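Local coordinates for tudor and KH domain-containing protein homolog (Bombyx mori, PDB 5VQH), which takes part in primary piRNA biogenesis, its Tudor domain recognising symmetrically methylated arginines of the Piwi proteins Siwi and Ago3 to help silence transposons in the germline, at residues A[54-68]-A[125-137]. Sequence-based numbering, arbitrary orientation.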
loop_
_atom_site.group_PDB
_atom_site.type_symbol
_atom_site.label_atom_id
_atom_site.label_comp_id
_atom_site.label_asym_id
_atom_site.label_seq_id
_atom_site.Cartn_x
_atom_site.Cartn_y
_atom_site.Cartn_z
ATOM N N HIS A 54 -18.550 6.627 -0.882
ATOM C CA HIS A 54 -19.296 6.740 -2.115
ATOM C C HIS A 54 -19.247 5.434 -2.939
ATOM O O HIS A 54 -20.286 4.917 -3.376
ATOM C CB HIS A 54 -18.754 7.916 -2.909
ATOM C CG HIS A 54 -19.527 8.204 -4.144
ATOM N ND1 HIS A 54 -19.021 8.969 -5.170
ATOM C CD2 HIS A 54 -20.769 7.826 -4.529
ATOM C CE1 HIS A 54 -19.924 9.067 -6.129
ATOM N NE2 HIS A 54 -20.992 8.376 -5.770
ATOM N N MET A 55 -18.043 4.893 -3.131
ATOM C CA MET A 55 -17.901 3.698 -3.916
ATOM C C MET A 55 -18.688 2.613 -3.244
ATOM O O MET A 55 -19.384 1.823 -3.885
ATOM C CB MET A 55 -16.441 3.303 -4.044
ATOM C CG MET A 55 -15.688 4.187 -5.009
ATOM S SD MET A 55 -13.953 3.754 -5.273
ATOM C CE MET A 55 -14.066 2.035 -5.767
ATOM N N THR A 56 -18.615 2.590 -1.935
ATOM C CA THR A 56 -19.281 1.543 -1.224
ATOM C C THR A 56 -20.808 1.657 -1.288
ATOM O O THR A 56 -21.469 0.630 -1.442
ATOM C CB THR A 56 -18.787 1.425 0.219
ATOM O OG1 THR A 56 -17.371 1.387 0.198
ATOM C CG2 THR A 56 -19.267 0.132 0.862
ATOM N N GLU A 57 -21.377 2.862 -1.187
ATOM C CA GLU A 57 -22.839 2.995 -1.302
ATOM C C GLU A 57 -23.250 2.559 -2.731
ATOM O O GLU A 57 -24.232 1.846 -2.930
ATOM C CB GLU A 57 -23.329 4.427 -0.976
ATOM N N TYR A 58 -22.451 2.955 -3.710
ATOM C CA TYR A 58 -22.792 2.777 -5.119
ATOM C C TYR A 58 -22.703 1.306 -5.551
ATOM O O TYR A 58 -23.696 0.710 -6.003
ATOM C CB TYR A 58 -21.875 3.652 -5.958
ATOM C CG TYR A 58 -22.144 3.612 -7.421
ATOM C CD1 TYR A 58 -23.204 4.293 -7.965
ATOM C CD2 TYR A 58 -21.313 2.902 -8.278
ATOM C CE1 TYR A 58 -23.459 4.262 -9.336
ATOM C CE2 TYR A 58 -21.552 2.851 -9.648
ATOM C CZ TYR A 58 -22.629 3.532 -10.182
ATOM O OH TYR A 58 -22.867 3.486 -11.535
ATOM N N TYR A 59 -21.523 0.720 -5.395
ATOM C CA TYR A 59 -21.305 -0.666 -5.836
ATOM C C TYR A 59 -22.044 -1.692 -4.935
ATOM O O TYR A 59 -22.035 -2.884 -5.182
ATOM C CB TYR A 59 -19.800 -0.985 -5.959
ATOM C CG TYR A 59 -19.128 -0.304 -7.156
ATOM C CD1 TYR A 59 -19.323 -0.768 -8.445
ATOM C CD2 TYR A 59 -18.261 0.778 -6.994
ATOM C CE1 TYR A 59 -18.695 -0.181 -9.527
ATOM C CE2 TYR A 59 -17.652 1.379 -8.069
ATOM C CZ TYR A 59 -17.871 0.895 -9.341
ATOM O OH TYR A 59 -17.271 1.491 -10.456
ATOM N N SER A 60 -22.706 -1.217 -3.905
ATOM C CA SER A 60 -23.428 -2.120 -3.028
ATOM C C SER A 60 -24.831 -2.350 -3.557
ATOM O O SER A 60 -25.545 -3.208 -3.054
ATOM C CB SER A 60 -23.469 -1.568 -1.597
ATOM O OG SER A 60 -22.212 -1.791 -0.957
ATOM N N LYS A 61 -25.215 -1.601 -4.580
ATOM C CA LYS A 61 -26.439 -1.882 -5.289
ATOM C C LYS A 61 -26.218 -2.704 -6.536
ATOM O O LYS A 61 -25.410 -2.337 -7.397
ATOM C CB LYS A 61 -27.093 -0.599 -5.741
ATOM C CG LYS A 61 -27.513 0.323 -4.624
ATOM C CD LYS A 61 -27.962 1.644 -5.237
ATOM C CE LYS A 61 -28.442 2.620 -4.178
ATOM N NZ LYS A 61 -27.654 2.523 -2.918
ATOM N N LYS A 62 -27.026 -3.762 -6.661
ATOM C CA LYS A 62 -27.057 -4.646 -7.829
ATOM C C LYS A 62 -27.199 -3.885 -9.142
ATOM O O LYS A 62 -26.453 -4.132 -10.096
ATOM C CB LYS A 62 -28.198 -5.687 -7.700
ATOM N N GLU A 63 -28.152 -2.967 -9.210
ATOM C CA GLU A 63 -28.363 -2.213 -10.451
ATOM C C GLU A 63 -27.040 -1.638 -10.958
ATOM O O GLU A 63 -26.753 -1.680 -12.142
ATOM C CB GLU A 63 -29.377 -1.072 -10.259
ATOM C CG GLU A 63 -30.666 -1.466 -9.535
ATOM C CD GLU A 63 -30.590 -1.297 -8.009
ATOM O OE1 GLU A 63 -30.713 -0.142 -7.505
ATOM O OE2 GLU A 63 -30.420 -2.334 -7.317
ATOM N N ASN A 64 -26.242 -1.100 -10.036
ATOM C CA ASN A 64 -24.986 -0.433 -10.371
ATOM C C ASN A 64 -23.889 -1.412 -10.714
ATOM O O ASN A 64 -23.161 -1.212 -11.679
ATOM C CB ASN A 64 -24.533 0.470 -9.227
ATOM C CG ASN A 64 -25.451 1.665 -9.039
ATOM O OD1 ASN A 64 -26.259 1.983 -9.916
ATOM N ND2 ASN A 64 -25.321 2.341 -7.900
ATOM N N ARG A 65 -23.766 -2.485 -9.949
ATOM C CA ARG A 65 -22.867 -3.541 -10.379
ATOM C C ARG A 65 -23.130 -4.001 -11.849
ATOM O O ARG A 65 -22.207 -4.104 -12.652
ATOM C CB ARG A 65 -22.936 -4.696 -9.390
ATOM C CG ARG A 65 -22.294 -4.366 -8.052
ATOM C CD ARG A 65 -21.974 -5.633 -7.299
ATOM N NE ARG A 65 -23.202 -6.387 -7.029
ATOM C CZ ARG A 65 -24.032 -6.160 -6.009
ATOM N NH1 ARG A 65 -23.780 -5.195 -5.127
ATOM N NH2 ARG A 65 -25.138 -6.884 -5.886
ATOM N N GLU A 66 -24.391 -4.226 -12.206
ATOM C CA GLU A 66 -24.750 -4.721 -13.539
ATOM C C GLU A 66 -24.443 -3.724 -14.646
ATOM O O GLU A 66 -24.125 -4.114 -15.766
ATOM C CB GLU A 66 -26.221 -5.111 -13.573
ATOM C CG GLU A 66 -26.556 -6.309 -12.679
ATOM C CD GLU A 66 -28.053 -6.495 -12.462
ATOM O OE1 GLU A 66 -28.816 -5.498 -12.565
ATOM O OE2 GLU A 66 -28.466 -7.644 -12.176
ATOM N N ALA A 67 -24.515 -2.438 -14.337
ATOM C CA ALA A 67 -24.092 -1.403 -15.292
ATOM C C ALA A 67 -22.576 -1.230 -15.307
ATOM O O ALA A 67 -22.070 -0.361 -16.009
ATOM C CB ALA A 67 -24.757 -0.069 -14.975
ATOM N N HIS A 68 -21.854 -1.996 -14.497
ATOM C CA HIS A 68 -20.393 -1.965 -14.522
ATOM C C HIS A 68 -19.810 -3.372 -14.357
ATOM O O HIS A 68 -18.778 -3.564 -13.710
ATOM C CB HIS A 68 -19.877 -1.031 -13.456
ATOM C CG HIS A 68 -20.326 0.377 -13.655
ATOM N ND1 HIS A 68 -19.689 1.238 -14.517
ATOM C CD2 HIS A 68 -21.378 1.063 -13.148
ATOM C CE1 HIS A 68 -20.312 2.400 -14.517
ATOM N NE2 HIS A 68 -21.339 2.323 -13.692
ATOM N N HIS A 125 -15.117 -12.923 -10.316
ATOM C CA HIS A 125 -16.571 -12.781 -10.428
ATOM C C HIS A 125 -17.088 -11.521 -9.727
ATOM O O HIS A 125 -18.079 -10.934 -10.150
ATOM C CB HIS A 125 -17.254 -14.030 -9.850
ATOM C CG HIS A 125 -18.741 -13.935 -9.824
ATOM N ND1 HIS A 125 -19.445 -13.523 -8.707
ATOM C CD2 HIS A 125 -19.665 -14.169 -10.789
ATOM C CE1 HIS A 125 -20.740 -13.523 -8.982
ATOM N NE2 HIS A 125 -20.900 -13.909 -10.239
ATOM N N GLU A 126 -16.430 -11.095 -8.658
ATOM C CA GLU A 126 -16.975 -10.036 -7.837
ATOM C C GLU A 126 -16.301 -8.681 -8.071
ATOM O O GLU A 126 -16.589 -7.735 -7.357
ATOM C CB GLU A 126 -16.915 -10.435 -6.353
ATOM C CG GLU A 126 -15.506 -10.637 -5.777
ATOM C CD GLU A 126 -15.537 -11.205 -4.372
ATOM O OE1 GLU A 126 -16.039 -10.495 -3.468
ATOM O OE2 GLU A 126 -15.060 -12.361 -4.179
ATOM N N LEU A 127 -15.417 -8.578 -9.057
ATOM C CA LEU A 127 -14.871 -7.272 -9.474
ATOM C C LEU A 127 -15.854 -6.536 -10.412
ATOM O O LEU A 127 -16.676 -7.173 -11.101
ATOM C CB LEU A 127 -13.517 -7.438 -10.186
ATOM C CG LEU A 127 -12.432 -8.272 -9.489
ATOM C CD1 LEU A 127 -11.272 -8.542 -10.440
ATOM C CD2 LEU A 127 -11.955 -7.562 -8.248
ATOM N N CYS A 128 -15.773 -5.204 -10.423
ATOM C CA CYS A 128 -16.618 -4.400 -11.270
ATOM C C CYS A 128 -15.781 -3.416 -12.020
ATOM O O CYS A 128 -14.665 -3.128 -11.609
ATOM C CB CYS A 128 -17.623 -3.631 -10.433
ATOM S SG CYS A 128 -18.948 -4.655 -9.805
ATOM N N GLU A 129 -16.310 -2.890 -13.119
ATOM C CA GLU A 129 -15.622 -1.830 -13.806
ATOM C C GLU A 129 -15.659 -0.592 -12.906
ATOM O O GLU A 129 -16.690 -0.255 -12.313
ATOM C CB GLU A 129 -16.277 -1.501 -15.145
ATOM C CG GLU A 129 -15.560 -0.374 -15.921
ATOM C CD GLU A 129 -16.440 0.852 -16.245
ATOM O OE1 GLU A 129 -17.690 0.731 -16.262
ATOM O OE2 GLU A 129 -15.881 1.948 -16.501
ATOM N N LEU A 130 -14.517 0.073 -12.821
ATOM C CA LEU A 130 -14.418 1.347 -12.122
ATOM C C LEU A 130 -14.897 2.521 -13.012
ATOM O O LEU A 130 -14.308 2.815 -14.022
ATOM C CB LEU A 130 -12.978 1.587 -11.629
ATOM C CG LEU A 130 -12.804 2.811 -10.720
ATOM C CD1 LEU A 130 -13.603 2.691 -9.411
ATOM C CD2 LEU A 130 -11.348 3.105 -10.425
ATOM N N ARG A 131 -15.984 3.161 -12.610
ATOM C CA ARG A 131 -16.461 4.405 -13.212
ATOM C C ARG A 131 -15.348 5.447 -13.312
ATOM O O ARG A 131 -14.639 5.710 -12.332
ATOM C CB ARG A 131 -17.577 4.986 -12.350
ATOM C CG ARG A 131 -18.962 4.810 -12.895
ATOM C CD ARG A 131 -19.780 6.052 -12.582
ATOM N NE ARG A 131 -19.788 6.322 -11.144
ATOM C CZ ARG A 131 -19.947 7.525 -10.586
ATOM N NH1 ARG A 131 -19.946 7.649 -9.261
ATOM N NH2 ARG A 131 -20.110 8.608 -11.343
ATOM N N ALA A 132 -15.220 6.063 -14.477
ATOM C CA ALA A 132 -14.047 6.873 -14.779
ATOM C C ALA A 132 -13.809 8.065 -13.839
ATOM O O ALA A 132 -12.669 8.426 -13.583
ATOM C CB ALA A 132 -14.103 7.343 -16.234
ATOM N N ASP A 133 -14.864 8.681 -13.327
ATOM C CA ASP A 133 -14.678 9.819 -12.420
ATOM C C ASP A 133 -14.046 9.419 -11.071
ATOM O O ASP A 133 -13.460 10.255 -10.359
ATOM C CB ASP A 133 -15.993 10.568 -12.188
ATOM C CG ASP A 133 -16.994 9.753 -11.432
ATOM O OD1 ASP A 133 -17.249 8.620 -11.858
ATOM O OD2 ASP A 133 -17.541 10.238 -10.413
ATOM N N LEU A 134 -14.132 8.141 -10.732
ATOM C CA LEU A 134 -13.514 7.669 -9.518
ATOM C C LEU A 134 -11.980 7.596 -9.604
ATOM O O LEU A 134 -11.317 7.335 -8.606
ATOM C CB LEU A 134 -14.092 6.335 -9.164
ATOM C CG LEU A 134 -15.621 6.359 -9.054
ATOM C CD1 LEU A 134 -16.113 4.932 -8.940
ATOM C CD2 LEU A 134 -16.132 7.161 -7.856
ATOM N N LEU A 135 -11.414 7.825 -10.778
ATOM C CA LEU A 135 -9.959 7.893 -10.901
ATOM C C LEU A 135 -9.346 9.262 -10.557
ATOM O O LEU A 135 -8.106 9.413 -10.546
ATOM C CB LEU A 135 -9.551 7.556 -12.330
ATOM C CG LEU A 135 -9.855 6.149 -12.795
ATOM C CD1 LEU A 135 -9.829 6.079 -14.309
ATOM C CD2 LEU A 135 -8.813 5.228 -12.206
ATOM N N ARG A 136 -10.190 10.253 -10.314
ATOM C CA ARG A 136 -9.700 11.589 -10.137
ATOM C C ARG A 136 -8.714 11.698 -8.992
ATOM O O ARG A 136 -7.653 12.242 -9.161
ATOM C CB ARG A 136 -10.839 12.561 -9.883
ATOM C CG ARG A 136 -11.649 12.907 -11.115
ATOM C CD ARG A 136 -12.820 13.780 -10.692
ATOM N NE ARG A 136 -13.834 13.912 -11.736
ATOM C CZ ARG A 136 -15.089 14.309 -11.521
ATOM N NH1 ARG A 136 -15.512 14.606 -10.291
ATOM N NH2 ARG A 136 -15.937 14.396 -12.544
ATOM N N LEU A 137 -9.076 11.199 -7.823
ATOM C CA LEU A 137 -8.188 11.336 -6.694
ATOM C C LEU A 137 -6.916 10.484 -6.862
ATOM O O LEU A 137 -6.952 9.332 -7.284
ATOM C CB LEU A 137 -8.927 10.994 -5.417
ATOM C CG LEU A 137 -8.068 10.916 -4.156
ATOM C CD1 LEU A 137 -7.633 12.307 -3.775
ATOM C CD2 LEU A 137 -8.836 10.273 -3.012
#
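Tyr59, near the C-terminal end of the helix that includes Met55, reaches Glu129 and Arg131 through its hydroxyl and illustrates how one phenol can hold two backbone groups of a neighbouring chain segment. Arg131, followed outward from the backbone, takes in much of the polar side of the contact. Its CB lies near that same hydroxyl; CG presses obliquely on the His68 ring, 3.2 Å from CE1; CD skirts Tyr58 OH. Bends at chi2 and chi3 (-56°) then turn the chain so that NE sits over one face of Tyr58, with CZ 5.0 Å from the ring centroid in a cation-pi contact. At the tip, NH1 has His54 CE1 at the guanidinium edge, whereas NH2 pairs with Asp133 OD1 by charge alone. The Tyr59 hydroxyl donates to Glu129 O (2.6 Å), in the carbonyl plane on a lone pair, and accepts from Arg131 N at 3.0 Å. Tyr59 CE1 meets Cys128 CB obliquely, Leu134 CD1 lies at the ring edge near CE2, and Met55 CE meets Leu130 CD1. Replacing Tyr59 by a phenylalanine would probably leave Glu129 O and Arg131 N without this shared partner. His68 binds Glu129 twice: its O accepts from Glu129 N, and ND1 donates almost straight (168°) to OE1, which is met from above the carboxylate plane. His68 thus ties weakly bonded edge strand 128-129 of the Tudor sheet to the end of helix 62-66, while Tyr59 links it to helix 43-59. Chemically, Glu129 would probably favour, and nearby Arg131 oppose, a protonated His68, whose NE2 also shares a hydrogen bond with Tyr58 OH.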